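Brain-specific angiogenesis inhibitor 1-associated protein 2-like protein 2 (Mus musculus, PDB 3OK8) binds phosphoinositides and, through the dimeric I-BAR (IMD) domain of this chain, induces the formation of planar or gently curved membrane structures. Local coordinates at residues N198-L201 against Q202-R206; V94-T97 against F98-D101; Q79-D82 against T83-L87. One frame throughout, in Å; residues are numbered along the deposited sequence.

How the contacts relate
From the N terminus the chain reaches contact 3 first, then contact 2, both on helix 71-147, and after the turn into helix 153-217 it reaches contact 1. All three are successive turns of a helix, so none closes a loop; they follow in series, neither nested nor crossed. Contacts 2 and 3 do not touch, their nearest atoms being about 8 Å apart. Contact 1 meets both: Thr199 and Phe203 pack on Val94 of contact 2, and the Phe203 ring reaches the carbonyl of Leu87 in contact 3. The three thus mark where helices 71-147 and 153-217 lie together, and each reaches the second subunit.

Contact 1: N198-L201 against Q202-R206; sequences NTFL and QFLGR
Leu204 lies over one face of the Phe200 ring one helical turn back, its CG above the ring and its CD1 3.8 Å from Phe200 CE2. The phenylalanine swings its ring forward along the helix because CG stands opposite the backbone N (chi1 178°), which carries CE2 and CZ on to both methyls of the leucine. The same CD1 methyl of Leu204 is also met by Leu201, which comes across at about a right angle, with 4.1 Å between Leu201 CD1 and Leu204 CD1. Phe203 crosses Phe200 obliquely, and the two rings hardly overlap: their planes are 25° apart and slid past one another, with ring centroids separated by 5.9 Å. What touches is a corner, Phe200 CE1 to Phe203 CD2 at 4.1 Å.

The backbone holds this spacing. Phe200 O takes the N-H of Leu204 (O to N 3.0 Å) and also sits at the edge of the Phe203 ring, in its plane. Thr199 O receives Phe203 N in the same way, while the bond from Gly205 N to Leu201 O is longer, at 3.3 Å. The hydroxyl of Thr199 turns back to Leu196 O, keeping its hydrogen bond within its own helix.

Toward helix 71-147, Thr199 and Phe203 pack on Val94, and Phe203 and Arg206 on Asp90. Toward the second subunit, Phe200 packs on Leu211, Leu201 on Gln212 and Leu204 on Leu204 of that subunit, so the phenylalanine-leucine cluster belongs to the interface of the antiparallel I-BAR dimer.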
loop_
_atom_site.group_PDB
_atom_site.type_symbol
_atom_site.label_atom_id
_atom_site.label_comp_id
_atom_site.label_asym_id
_atom_site.label_seq_id
_atom_site.Cartn_x
_atom_site.Cartn_y
_atom_site.Cartn_z
ATOM N N ASN A 198 5.094 -8.342 12.001
ATOM C CA ASN A 198 5.947 -7.588 12.904
ATOM C C ASN A 198 6.770 -6.518 12.193
ATOM O O ASN A 198 6.866 -5.387 12.668
ATOM C CB ASN A 198 6.881 -8.527 13.667
ATOM C CG ASN A 198 6.927 -8.213 15.145
ATOM O OD1 ASN A 198 7.989 -8.257 15.775
ATOM N ND2 ASN A 198 5.768 -7.890 15.711
ATOM N N THR A 199 7.380 -6.881 11.067
ATOM C CA THR A 199 8.111 -5.909 10.266
ATOM C C THR A 199 7.163 -4.802 9.811
ATOM O O THR A 199 7.517 -3.624 9.820
ATOM C CB THR A 199 8.769 -6.557 9.033
ATOM O OG1 THR A 199 7.761 -6.921 8.089
ATOM C CG2 THR A 199 9.537 -7.805 9.428
ATOM N N PHE A 200 5.949 -5.186 9.439
ATOM C CA PHE A 200 4.985 -4.239 8.904
ATOM C C PHE A 200 4.469 -3.316 9.987
ATOM O O PHE A 200 4.224 -2.131 9.737
ATOM C CB PHE A 200 3.818 -4.963 8.250
ATOM C CG PHE A 200 2.765 -4.043 7.719
ATOM C CD1 PHE A 200 2.986 -3.310 6.553
ATOM C CD2 PHE A 200 1.555 -3.901 8.380
ATOM C CE1 PHE A 200 2.003 -2.453 6.043
ATOM C CE2 PHE A 200 0.567 -3.050 7.884
ATOM C CZ PHE A 200 0.790 -2.327 6.712
ATOM N N LEU A 201 4.292 -3.873 11.182
ATOM C CA LEU A 201 4.031 -3.071 12.376
ATOM C C LEU A 201 5.124 -2.016 12.590
ATOM O O LEU A 201 4.838 -0.872 12.955
ATOM C CB LEU A 201 3.933 -3.978 13.604
ATOM C CG LEU A 201 3.452 -3.297 14.879
ATOM C CD1 LEU A 201 2.398 -2.240 14.560
ATOM C CD2 LEU A 201 2.910 -4.341 15.848
ATOM N N GLN A 202 6.379 -2.403 12.364
ATOM C CA GLN A 202 7.503 -1.482 12.554
ATOM C C GLN A 202 7.443 -0.323 11.573
ATOM O O GLN A 202 7.692 0.832 11.923
ATOM C CB GLN A 202 8.836 -2.216 12.402
ATOM C CG GLN A 202 9.327 -2.847 13.690
ATOM C CD GLN A 202 9.457 -1.835 14.814
ATOM O OE1 GLN A 202 10.313 -0.942 14.773
ATOM N NE2 GLN A 202 8.607 -1.968 15.830
ATOM N N PHE A 203 7.114 -0.644 10.329
ATOM C CA PHE A 203 6.945 0.372 9.310
ATOM C C PHE A 203 5.828 1.337 9.698
ATOM O O PHE A 203 5.936 2.543 9.481
ATOM C CB PHE A 203 6.647 -0.292 7.963
ATOM C CG PHE A 203 5.926 0.595 6.999
ATOM C CD1 PHE A 203 6.630 1.428 6.147
ATOM C CD2 PHE A 203 4.540 0.595 6.946
ATOM C CE1 PHE A 203 5.969 2.249 5.260
ATOM C CE2 PHE A 203 3.870 1.418 6.063
ATOM C CZ PHE A 203 4.586 2.246 5.215
ATOM N N LEU A 204 4.757 0.801 10.272
ATOM C CA LEU A 204 3.635 1.624 10.708
ATOM C C LEU A 204 4.049 2.711 11.692
ATOM O O LEU A 204 3.525 3.826 11.638
ATOM C CB LEU A 204 2.537 0.753 11.327
ATOM C CG LEU A 204 1.716 -0.103 10.356
ATOM C CD1 LEU A 204 0.695 -0.957 11.093
ATOM C CD2 LEU A 204 1.021 0.778 9.318
ATOM N N GLY A 205 4.979 2.383 12.592
ATOM C CA GLY A 205 5.410 3.314 13.615
ATOM C C GLY A 205 6.353 4.380 13.090
ATOM O O GLY A 205 6.343 5.514 13.574
ATOM N N ARG A 206 7.176 4.000 12.114
ATOM C CA ARG A 206 8.099 4.897 11.449
ATOM C C ARG A 206 7.332 5.928 10.631
ATOM O O ARG A 206 7.467 7.131 10.851
ATOM C CB ARG A 206 9.020 4.108 10.527
ATOM C CG ARG A 206 10.378 3.810 11.117
ATOM C CD ARG A 206 11.469 4.015 10.072
ATOM N NE ARG A 206 12.679 4.585 10.660
ATOM C CZ ARG A 206 12.978 5.885 10.654
ATOM N NH1 ARG A 206 12.157 6.762 10.069
ATOM N NH2 ARG A 206 14.105 6.308 11.222
#

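Contact 2: V94-T97 against F98-D101; sequences VVQT and FHGD
Phe98 and Val94 are joined at the close-packed side by a nearly straight bond, Phe98 N to Val94 O at 3.0 Å with an N-H...O angle of 174°. The bonds that follow are also short: Gly100 N lies 2.8 Å from Gln96 O, and Asp101 N is 2.9 Å from Thr97 O. Thr97 also offers Asp101 a methyl, Thr97 CG2 standing 3.6 Å from Asp101 OD1, while its hydroxyl turns back to Val93 O in a weak hydrogen bond. Phe98 itself leads away from this backbone, CG opposite the backbone N (chi1 -170°). It is buried, meeting the ring of Tyr39 and, edge-to-face, that of Tyr53 of the second subunit.

This is the middle helix of the three-helix IMD bundle, and Phe98 is one of the points where that helix faces the dimer partner. Val95 packs on Leu40 and Phe43 of helix 5-66, while Thr97 and Phe98 both rest on Leu196 of helix 153-217. Within 98-101 the helix widens into a pi-type turn, and Asp101 O accepts a hydrogen bond from Lys192 NZ.

The solvent side, at Gln96, is slacker. This exposed side chain runs alongside His99 in the same direction, with amide and ring planes 45° apart; Gln96 OE1 comes within 3.1 Å of His99 CD2, a close approach to a ring carbon. His99 also packs on Leu40.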
loop_
_atom_site.group_PDB
_atom_site.type_symbol
_atom_site.label_atom_id
_atom_site.label_comp_id
_atom_site.label_asym_id
_atom_site.label_seq_id
_atom_site.Cartn_x
_atom_site.Cartn_y
_atom_site.Cartn_z
ATOM N N VAL A 94 9.706 -4.135 4.136
ATOM C CA VAL A 94 8.671 -5.117 4.437
ATOM C C VAL A 94 8.400 -6.028 3.236
ATOM O O VAL A 94 8.233 -7.244 3.386
ATOM C CB VAL A 94 7.371 -4.385 4.786
ATOM C CG1 VAL A 94 6.297 -5.358 5.250
ATOM C CG2 VAL A 94 7.645 -3.294 5.822
ATOM N N VAL A 95 8.326 -5.423 2.050
ATOM C CA VAL A 95 8.132 -6.152 0.800
ATOM C C VAL A 95 9.276 -7.128 0.551
ATOM O O VAL A 95 9.084 -8.202 -0.033
ATOM C CB VAL A 95 8.044 -5.195 -0.421
ATOM C CG1 VAL A 95 7.726 -5.973 -1.684
ATOM C CG2 VAL A 95 7.004 -4.096 -0.189
ATOM N N GLN A 96 10.470 -6.767 1.001
ATOM C CA GLN A 96 11.623 -7.622 0.762
ATOM C C GLN A 96 11.709 -8.748 1.784
ATOM O O GLN A 96 12.236 -9.817 1.486
ATOM C CB GLN A 96 12.917 -6.812 0.722
ATOM C CG GLN A 96 13.984 -7.431 -0.180
ATOM C CD GLN A 96 13.488 -7.716 -1.606
ATOM O OE1 GLN A 96 14.045 -8.570 -2.302
ATOM N NE2 GLN A 96 12.442 -7.003 -2.041
ATOM N N THR A 97 11.188 -8.506 2.984
ATOM C CA THR A 97 11.026 -9.561 3.996
ATOM C C THR A 97 10.048 -10.625 3.490
ATOM O O THR A 97 10.319 -11.828 3.547
ATOM C CB THR A 97 10.498 -8.980 5.333
ATOM O OG1 THR A 97 11.487 -8.112 5.907
ATOM C CG2 THR A 97 10.176 -10.087 6.323
ATOM N N PHE A 98 8.903 -10.157 3.006
ATOM C CA PHE A 98 7.893 -10.988 2.365
ATOM C C PHE A 98 8.508 -11.856 1.273
ATOM O O PHE A 98 8.263 -13.055 1.215
ATOM C CB PHE A 98 6.806 -10.086 1.783
ATOM C CG PHE A 98 5.591 -10.816 1.291
ATOM C CD1 PHE A 98 4.863 -10.310 0.234
ATOM C CD2 PHE A 98 5.177 -12.005 1.881
ATOM C CE1 PHE A 98 3.734 -10.965 -0.234
ATOM C CE2 PHE A 98 4.042 -12.669 1.426
ATOM C CZ PHE A 98 3.317 -12.147 0.363
ATOM N N HIS A 99 9.314 -11.242 0.417
ATOM C CA HIS A 99 9.980 -11.935 -0.680
ATOM C C HIS A 99 11.058 -12.900 -0.187
ATOM O O HIS A 99 10.927 -14.120 -0.330
ATOM C CB HIS A 99 10.604 -10.913 -1.647
ATOM C CG HIS A 99 11.575 -11.510 -2.621
ATOM N ND1 HIS A 99 11.183 -12.325 -3.663
ATOM C CD2 HIS A 99 12.922 -11.406 -2.714
ATOM C CE1 HIS A 99 12.246 -12.699 -4.354
ATOM N NE2 HIS A 99 13.314 -12.154 -3.799
ATOM N N GLY A 100 12.121 -12.340 0.389
ATOM C CA GLY A 100 13.294 -13.095 0.797
ATOM C C GLY A 100 13.088 -14.128 1.907
ATOM O O GLY A 100 13.572 -15.259 1.800
ATOM N N ASP A 101 12.371 -13.739 2.963
ATOM C CA ASP A 101 12.191 -14.566 4.167
ATOM C C ASP A 101 11.060 -15.579 4.062
ATOM O O ASP A 101 11.026 -16.594 4.781
ATOM C CB ASP A 101 11.898 -13.670 5.375
ATOM C CG ASP A 101 13.157 -13.135 6.028
ATOM O OD1 ASP A 101 13.326 -11.903 6.056
ATOM O OD2 ASP A 101 13.969 -13.948 6.522
#

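Contact 3: Q79-D82 against T83-L87; sequences QMSD and TQRHL
Thr83 holds OG1 beside its own backbone N (chi1 -59°), which turns the hydroxyl back toward Gln79; Arg85 bends at chi3 (57°), folding its guanidinium back beside Asp82. The first torsion gives a short hydrogen bond, Thr83 OG1 to Gln79 O at 2.6 Å, almost in line with the C=O bond. Thr83 N donates to the same oxygen from 3.2 Å, but from well above the carbonyl plane. One carbonyl is therefore gripped twice by one residue, backbone and side chain together.

Asp82 and Arg85 lie side by side and point the same way. Their salt bridge runs from Arg85 NH1 to Asp82 OD1, 2.7 Å apart, and meets the oxygen from above the carboxylate plane. The carboxylate and guanidinium planes are 63° apart, and NH1 is the nitrogen that makes the bridge, while Asp82 CA sits over one guanidinium face, toward its rim. Arg85 was modelled in two conformers, so the bridge describes one of them.

Ser81 O accepts Arg85 N at 2.8 Å and, weakly, Gln84 NE2 at 3.5 Å. Ser81 OG bonds to Val78 O instead of reaching forward. The Gln84 side chain also lies near a bound glycerol, probably from the crystallisation liquor.

Around this turn of helix 71-147, Ser81 and Gln84 pack on Phe54 of helix 5-66 and Thr83 on Met210 and Arg214 of helix 153-217, while Met80 meets Trp218 beyond that helix and His193 of the second subunit.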
loop_
_atom_site.group_PDB
_atom_site.type_symbol
_atom_site.label_atom_id
_atom_site.label_comp_id
_atom_site.label_asym_id
_atom_site.label_seq_id
_atom_site.Cartn_x
_atom_site.Cartn_y
_atom_site.Cartn_z
ATOM N N GLN A 79 8.933 18.799 -0.275
ATOM C CA GLN A 79 9.146 17.893 0.857
ATOM C C GLN A 79 8.014 16.901 1.078
ATOM O O GLN A 79 8.102 16.028 1.928
ATOM C CB GLN A 79 9.521 18.620 2.150
ATOM C CG GLN A 79 8.746 19.856 2.490
ATOM C CD GLN A 79 9.349 20.557 3.697
ATOM O OE1 GLN A 79 9.584 19.925 4.730
ATOM N NE2 GLN A 79 9.615 21.858 3.571
ATOM N N MET A 80 6.952 17.029 0.299
ATOM C CA MET A 80 5.921 16.014 0.294
ATOM C C MET A 80 6.395 14.862 -0.564
ATOM O O MET A 80 6.257 13.698 -0.182
ATOM C CB MET A 80 4.607 16.567 -0.234
ATOM C CG MET A 80 3.820 17.394 0.757
ATOM S SD MET A 80 2.400 18.181 -0.045
ATOM C CE MET A 80 1.523 18.821 1.376
ATOM N N SER A 81 6.960 15.175 -1.724
ATOM C CA SER A 81 7.528 14.130 -2.567
ATOM C C SER A 81 8.697 13.441 -1.861
ATOM O O SER A 81 8.797 12.218 -1.874
ATOM C CB SER A 81 7.981 14.673 -3.918
ATOM O OG SER A 81 9.214 15.360 -3.794
ATOM N N ASP A 82 9.587 14.220 -1.257
ATOM C CA ASP A 82 10.673 13.643 -0.471
ATOM C C ASP A 82 10.153 12.661 0.581
ATOM O O ASP A 82 10.714 11.574 0.747
ATOM C CB ASP A 82 11.515 14.743 0.183
ATOM C CG ASP A 82 12.320 15.532 -0.829
ATOM O OD1 ASP A 82 12.266 15.181 -2.033
ATOM O OD2 ASP A 82 13.003 16.500 -0.425
ATOM N N THR A 83 9.080 13.037 1.277
ATOM C CA THR A 83 8.475 12.169 2.294
ATOM C C THR A 83 7.956 10.871 1.704
ATOM O O THR A 83 8.201 9.787 2.250
ATOM C CB THR A 83 7.283 12.837 2.992
ATOM O OG1 THR A 83 7.717 14.043 3.621
ATOM C CG2 THR A 83 6.677 11.901 4.059
ATOM N N GLN A 84 7.219 10.984 0.604
ATOM C CA GLN A 84 6.691 9.805 -0.041
ATOM C C GLN A 84 7.868 8.925 -0.462
ATOM O O GLN A 84 7.842 7.709 -0.269
ATOM C CB GLN A 84 5.775 10.171 -1.213
ATOM C CG GLN A 84 5.324 8.962 -2.042
ATOM C CD GLN A 84 6.420 8.483 -2.975
ATOM O OE1 GLN A 84 6.427 7.333 -3.421
ATOM N NE2 GLN A 84 7.366 9.378 -3.273
ATOM N N ARG A 85 8.930 9.525 -0.996
ATOM C CA ARG A 85 10.101 8.728 -1.352
ATOM C C ARG A 85 10.607 7.921 -0.155
ATOM O O ARG A 85 10.946 6.754 -0.292
ATOM C CB ARG A 85 11.211 9.594 -1.925
ATOM C CG ARG A 85 12.354 8.803 -2.526
ATOM C CD ARG A 85 13.226 9.684 -3.423
ATOM N NE ARG A 85 13.771 10.855 -2.733
ATOM C CZ ARG A 85 13.442 12.117 -3.011
ATOM N NH1 ARG A 85 14.001 13.111 -2.335
ATOM N NH2 ARG A 85 12.559 12.391 -3.966
ATOM N N HIS A 86 10.622 8.534 1.026
ATOM C CA HIS A 86 11.101 7.861 2.240
ATOM C C HIS A 86 10.199 6.718 2.678
ATOM O O HIS A 86 10.682 5.623 2.939
ATOM C CB HIS A 86 11.259 8.845 3.395
ATOM C CG HIS A 86 12.264 9.920 3.132
ATOM N ND1 HIS A 86 13.563 9.645 2.760
ATOM C CD2 HIS A 86 12.167 11.270 3.199
ATOM C CE1 HIS A 86 14.222 10.781 2.602
ATOM N NE2 HIS A 86 13.396 11.782 2.860
ATOM N N LEU A 87 8.896 6.990 2.770
ATOM C CA LEU A 87 7.903 5.990 3.171
ATOM C C LEU A 87 7.978 4.781 2.268
ATOM O O LEU A 87 7.670 3.669 2.677
ATOM C CB LEU A 87 6.482 6.567 3.105
ATOM C CG LEU A 87 5.938 7.364 4.300
ATOM C CD1 LEU A 87 6.841 8.541 4.638
ATOM C CD2 LEU A 87 4.521 7.852 4.030
#